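Local coordinates for protein octaprenyl Pyrophosphate Synthase (Helicobacter pylori, PDB 3TC1) that probably builds the octaprenyl pyrophosphate chain by adding isopentenyl pyrophosphate units to an allylic pyrophosphate primer, as polyprenyl synthetases do, at residues Q250-H253 with E254-E257. Residues are numbered along the deposited sequence; the frame is centred on the assembly and turned at random.
Sequences QDSH and EIIE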
loop_
_atom_site.group_PDB
_atom_site.type_symbol
_atom_site.label_atom_id
_atom_site.label_comp_id
_atom_site.label_asym_id
_atom_site.label_seq_id
_atom_site.Cartn_x
_atom_site.Cartn_y
_atom_site.Cartn_z
ATOM N N GLN B 250 0.279 -16.262 24.951
ATOM C CA GLN B 250 1.302 -17.135 25.511
ATOM C C GLN B 250 1.569 -18.269 24.525
ATOM O O GLN B 250 0.733 -18.567 23.669
ATOM C CB GLN B 250 0.859 -17.660 26.874
ATOM C CG GLN B 250 0.640 -16.527 27.862
ATOM C CD GLN B 250 1.720 -15.460 27.754
ATOM O OE1 GLN B 250 2.915 -15.755 27.841
ATOM N NE2 GLN B 250 1.304 -14.212 27.559
ATOM N N ASP B 251 2.723 -18.911 24.647
ATOM C CA ASP B 251 3.107 -19.950 23.696
ATOM C C ASP B 251 3.718 -21.190 24.347
ATOM O O ASP B 251 4.888 -21.183 24.728
ATOM C CB ASP B 251 4.087 -19.315 22.694
ATOM C CG ASP B 251 4.632 -20.298 21.672
ATOM O OD1 ASP B 251 3.995 -21.342 21.422
ATOM O OD2 ASP B 251 5.704 -20.005 21.098
ATOM N N SER B 252 2.921 -22.251 24.478
ATOM C CA SER B 252 3.404 -23.492 25.075
ATOM C C SER B 252 2.520 -24.683 24.713
ATOM O O SER B 252 1.325 -24.533 24.454
ATOM C CB SER B 252 3.484 -23.365 26.603
ATOM O OG SER B 252 2.228 -23.590 27.212
ATOM N N HIS B 253 3.124 -25.867 24.705
ATOM C CA HIS B 253 2.425 -27.106 24.380
ATOM C C HIS B 253 1.301 -27.392 25.369
ATOM O O HIS B 253 0.245 -27.909 24.997
ATOM C CB HIS B 253 3.416 -28.277 24.391
ATOM C CG HIS B 253 2.772 -29.625 24.252
ATOM N ND1 HIS B 253 2.184 -30.057 23.082
ATOM C CD2 HIS B 253 2.618 -30.635 25.142
ATOM C CE1 HIS B 253 1.697 -31.272 23.257
ATOM N NE2 HIS B 253 1.947 -31.647 24.498
ATOM N N GLU B 254 1.536 -27.058 26.632
ATOM C CA GLU B 254 0.561 -27.310 27.681
ATOM C C GLU B 254 -0.687 -26.448 27.525
ATOM O O GLU B 254 -1.804 -26.897 27.798
ATOM C CB GLU B 254 1.204 -27.093 29.055
ATOM C CG GLU B 254 2.337 -28.085 29.402
ATOM C CD GLU B 254 3.580 -27.945 28.514
ATOM O OE1 GLU B 254 4.022 -26.801 28.266
ATOM O OE2 GLU B 254 4.128 -28.987 28.080
ATOM N N ILE B 255 -0.502 -25.209 27.088
ATOM C CA ILE B 255 -1.645 -24.330 26.877
ATOM C C ILE B 255 -2.489 -24.872 25.723
ATOM O O ILE B 255 -3.716 -24.883 25.786
ATOM C CB ILE B 255 -1.178 -22.887 26.607
ATOM C CG1 ILE B 255 -0.752 -22.252 27.939
ATOM C CG2 ILE B 255 -2.289 -22.077 25.935
ATOM C CD1 ILE B 255 -0.089 -20.884 27.797
ATOM N N ILE B 256 -1.829 -25.340 24.670
ATOM C CA ILE B 256 -2.554 -25.919 23.549
ATOM C C ILE B 256 -3.377 -27.129 24.018
ATOM O O ILE B 256 -4.571 -27.228 23.728
ATOM C CB ILE B 256 -1.586 -26.337 22.420
ATOM C CG1 ILE B 256 -1.055 -25.078 21.717
ATOM C CG2 ILE B 256 -2.301 -27.242 21.417
ATOM C CD1 ILE B 256 0.032 -25.345 20.690
ATOM N N GLU B 257 -2.751 -28.040 24.760
ATOM C CA GLU B 257 -3.479 -29.210 25.246
ATOM C C GLU B 257 -4.661 -28.832 26.138
ATOM O O GLU B 257 -5.744 -29.409 26.019
ATOM C CB GLU B 257 -2.538 -30.166 25.989
ATOM C CG GLU B 257 -1.550 -30.868 25.069
ATOM C CD GLU B 257 -2.228 -31.489 23.846
ATOM O OE1 GLU B 257 -3.148 -32.313 24.029
ATOM O OE2 GLU B 257 -1.843 -31.153 22.703
#
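A serine N-cap opens helix 253-265, with Ser252 OG accepting from Ile255 N at 3.2 Å. Serine suits this place because its hydroxyl sits one bond from CB: with chi1 at 83°, OG lies between the backbone N and the carbonyl carbon and reaches a first-turn amide with no preceding turn of helix to supply its i-4 carbonyl. Ser252 O takes Ile256 N at 3.3 Å and a weak second bond from Ile255 N, and His253 O receives Glu257 N at 3.0 Å, so the regular i to i+4 pattern starts at the cap itself. The cap ends the loop that follows helix 238-246, on the surface of the mainly helical polyprenyl synthetase fold. There Ile255 runs alongside the cap, its CD1 meeting Gln250 CB at 3.5 Å, a small apolar contact between the loop and the first turn; Gln250 NE2 turns back to hydrogen-bond Phe248 O. The His253 ring, next to the cap, meets Glu257 one turn further along the helix, whose CG makes a CH-pi contact over one face, 3.9 Å from the ring centroid. The Glu257 carboxylate, tilted 29° to the ring, pairs with Lys260. At the ring's edge, in its plane, Glu254 OE2 stands 3.7 Å from His253 CD2, and acidic side chains in this first turn probably suit the helix dipole.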